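Local coordinates for protein listeriolysin O (Listeria monocytogenes, PDB 4CDB) that forms oligomeric pores in cholesterol-containing host membranes after a major conformational change, and so lyses cells, at residues Lys110-Ile118 with Asn128-Thr136. Residues are numbered along the deposited sequence; the frame is centred on the assembly and turned at random.
Sequences KRDSLTLSI and NKIVVKNAT. With NA (sodium ion), chain L; NA (sodium ion), chain M.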
# COMPACT_ATOMS: atom_id res chain seq x y z
N LYS A 110 -31.18 -22.63 11.98
CA LYS A 110 -32.36 -21.81 11.74
C LYS A 110 -32.31 -20.55 12.58
O LYS A 110 -31.68 -20.52 13.65
CB LYS A 110 -33.64 -22.60 12.03
CG LYS A 110 -33.99 -23.59 10.93
CD LYS A 110 -34.59 -24.86 11.51
CE LYS A 110 -35.41 -25.62 10.47
NZ LYS A 110 -35.98 -26.87 11.04
N ARG A 111 -32.96 -19.50 12.10
CA ARG A 111 -32.82 -18.17 12.68
C ARG A 111 -34.14 -17.64 13.23
O ARG A 111 -35.21 -18.03 12.77
CB ARG A 111 -32.28 -17.20 11.63
CG ARG A 111 -30.95 -17.62 11.03
CD ARG A 111 -29.85 -17.61 12.08
NE ARG A 111 -29.76 -16.31 12.74
CZ ARG A 111 -29.09 -15.28 12.26
NH1 ARG A 111 -28.43 -15.38 11.11
NH2 ARG A 111 -29.06 -14.13 12.92
N ASP A 112 -34.05 -16.75 14.21
CA ASP A 112 -35.21 -16.02 14.68
C ASP A 112 -35.27 -14.68 13.94
O ASP A 112 -34.87 -14.59 12.78
CB ASP A 112 -35.14 -15.81 16.20
CG ASP A 112 -36.51 -15.64 16.84
OD1 ASP A 112 -37.46 -15.21 16.15
OD2 ASP A 112 -36.64 -15.93 18.05
N SER A 113 -35.77 -13.65 14.61
CA SER A 113 -35.91 -12.34 13.98
C SER A 113 -34.78 -11.38 14.34
O SER A 113 -34.12 -11.54 15.36
CB SER A 113 -37.26 -11.71 14.35
OG SER A 113 -37.34 -11.49 15.74
N LEU A 114 -34.57 -10.38 13.48
CA LEU A 114 -33.64 -9.29 13.77
C LEU A 114 -34.12 -7.99 13.13
O LEU A 114 -34.97 -8.00 12.24
CB LEU A 114 -32.21 -9.64 13.31
CG LEU A 114 -31.93 -10.15 11.89
CD1 LEU A 114 -32.10 -9.07 10.82
CD2 LEU A 114 -30.53 -10.73 11.83
N THR A 115 -33.56 -6.87 13.59
CA THR A 115 -33.89 -5.58 13.00
C THR A 115 -32.69 -5.03 12.24
O THR A 115 -31.59 -4.92 12.78
CB THR A 115 -34.32 -4.55 14.07
OG1 THR A 115 -35.47 -5.03 14.77
CG2 THR A 115 -34.67 -3.22 13.41
N LEU A 116 -32.91 -4.71 10.97
CA LEU A 116 -31.88 -4.08 10.14
C LEU A 116 -32.08 -2.58 10.11
O LEU A 116 -33.21 -2.09 10.12
CB LEU A 116 -31.91 -4.64 8.72
CG LEU A 116 -31.50 -6.10 8.56
CD1 LEU A 116 -31.61 -6.53 7.11
CD2 LEU A 116 -30.09 -6.33 9.09
N SER A 117 -30.98 -1.84 10.07
CA SER A 117 -31.02 -0.39 9.99
C SER A 117 -29.99 0.14 8.99
O SER A 117 -28.89 -0.40 8.89
CB SER A 117 -30.78 0.23 11.37
OG SER A 117 -30.65 1.64 11.29
N ILE A 118 -30.37 1.18 8.25
CA ILE A 118 -29.50 1.75 7.22
C ILE A 118 -29.15 3.19 7.56
O ILE A 118 -29.95 3.90 8.19
CB ILE A 118 -30.15 1.64 5.82
CG1 ILE A 118 -29.11 1.82 4.71
CG2 ILE A 118 -31.30 2.65 5.67
CD1 ILE A 118 -29.61 1.40 3.34
N ASN A 128 -35.67 4.20 8.72
CA ASN A 128 -34.40 3.52 8.43
C ASN A 128 -34.31 2.09 8.97
O ASN A 128 -33.27 1.44 8.83
CB ASN A 128 -33.21 4.36 8.92
CG ASN A 128 -33.31 4.72 10.40
OD1 ASN A 128 -34.03 4.08 11.17
ND2 ASN A 128 -32.58 5.76 10.80
N LYS A 129 -35.39 1.59 9.56
CA LYS A 129 -35.39 0.26 10.16
C LYS A 129 -36.41 -0.67 9.52
O LYS A 129 -37.40 -0.22 8.94
CB LYS A 129 -35.66 0.36 11.66
CG LYS A 129 -34.70 1.26 12.42
CD LYS A 129 -35.11 1.41 13.88
CE LYS A 129 -34.29 2.48 14.58
NZ LYS A 129 -32.83 2.23 14.48
N ILE A 130 -36.16 -1.97 9.62
CA ILE A 130 -37.10 -2.98 9.15
C ILE A 130 -36.87 -4.32 9.86
O ILE A 130 -35.73 -4.74 10.07
CB ILE A 130 -37.04 -3.16 7.61
CG1 ILE A 130 -38.10 -4.16 7.13
CG2 ILE A 130 -35.65 -3.57 7.16
CD1 ILE A 130 -38.14 -4.34 5.63
N VAL A 131 -37.96 -4.98 10.25
CA VAL A 131 -37.88 -6.27 10.93
C VAL A 131 -37.82 -7.42 9.92
O VAL A 131 -38.63 -7.48 9.00
CB VAL A 131 -39.08 -6.47 11.87
CG1 VAL A 131 -38.96 -7.81 12.59
CG2 VAL A 131 -39.16 -5.34 12.88
N VAL A 132 -36.85 -8.31 10.11
CA VAL A 132 -36.76 -9.52 9.31
C VAL A 132 -37.15 -10.70 10.19
O VAL A 132 -36.46 -11.01 11.16
CB VAL A 132 -35.33 -9.75 8.79
CG1 VAL A 132 -35.28 -10.98 7.89
CG2 VAL A 132 -34.84 -8.52 8.04
N LYS A 133 -38.25 -11.36 9.85
CA LYS A 133 -38.79 -12.45 10.67
C LYS A 133 -37.89 -13.68 10.71
O LYS A 133 -37.55 -14.18 11.78
CB LYS A 133 -40.20 -12.83 10.21
CG LYS A 133 -41.31 -12.27 11.08
CD LYS A 133 -41.07 -10.80 11.42
CE LYS A 133 -42.17 -10.24 12.31
NZ LYS A 133 -43.47 -10.17 11.60
N ASN A 134 -37.51 -14.17 9.53
CA ASN A 134 -36.57 -15.28 9.44
C ASN A 134 -35.29 -14.85 8.73
O ASN A 134 -35.26 -14.74 7.50
CB ASN A 134 -37.20 -16.47 8.71
CG ASN A 134 -36.31 -17.70 8.72
OD1 ASN A 134 -35.41 -17.82 9.55
ND2 ASN A 134 -36.55 -18.61 7.78
N ALA A 135 -34.24 -14.61 9.51
CA ALA A 135 -33.02 -14.00 8.99
C ALA A 135 -32.15 -14.93 8.16
O ALA A 135 -31.00 -15.21 8.52
CB ALA A 135 -32.21 -13.41 10.14
N THR A 136 -32.68 -15.40 7.03
CA THR A 136 -31.87 -16.15 6.07
C THR A 136 -31.14 -15.16 5.17
O THR A 136 -31.39 -13.96 5.23
CB THR A 136 -32.74 -17.08 5.20
OG1 THR A 136 -33.73 -16.31 4.52
CG2 THR A 136 -33.42 -18.13 6.06
NA NA L . -33.89 -19.82 9.56
NA NA M . -28.61 -16.80 8.21
O HOH W 1 -26.56 -17.90 10.05
O HOH W 2 -30.77 6.43 8.26
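L114 and V132 lie side by side in an antiparallel β hairpin, strands 114-118 and 129-132, which pairs through 114-118 with the long strand 207-222 of the cytolysin's large antiparallel sheet. Two hydrogen-bonded pairs hold the ladder. In the first, V132 N reaches L114 O at 2.9 Å, nearly straight (N-H...O 173°), and L114 N returns a bond to V132 O; L116 and I130 exchange a second pair of bonds, and I118 N donates to N128 O beyond them.

The tight side is the apolar face of L114, L116, I130 and V132: helix 137-152 packs on L116, I130 and V132 through V140, A143 and L147, while L114 rests on V222. L114 takes the less usual first torsion, CG between its backbone N and carbonyl carbon (chi1 51°), which lets its two methyls divide: CD1 meets V132 CB at 3.9 Å, while CD2 presses on A135 CB at 3.6 Å. L116 CD1 comes obliquely against V132 CG2. On the other face T115 lies under the N-terminal segment, against P7, and its OG1 bonds A5 O; T115 CG2 is 4.1 Å from K129 CB. The loose, solvent side is confined to V131, which lies exposed, and in part K129.

Past V132 the ladder frays into loop, with a weak bond from A135 N to D112 O. The A135 methyl sits over one face of the R111 guanidinium, whose NE and NH2 are held by F231 O and G90 O. A135 is the centre of an inverse gamma turn; A135 O, at 2.9 Å, and Y88 OH bind one sodium ion, together with a water. At the neighbouring site N134 reaches back with CG anti to its backbone N (chi1 -174°), and its OD1 coordinates a second sodium ion at 2.5 Å.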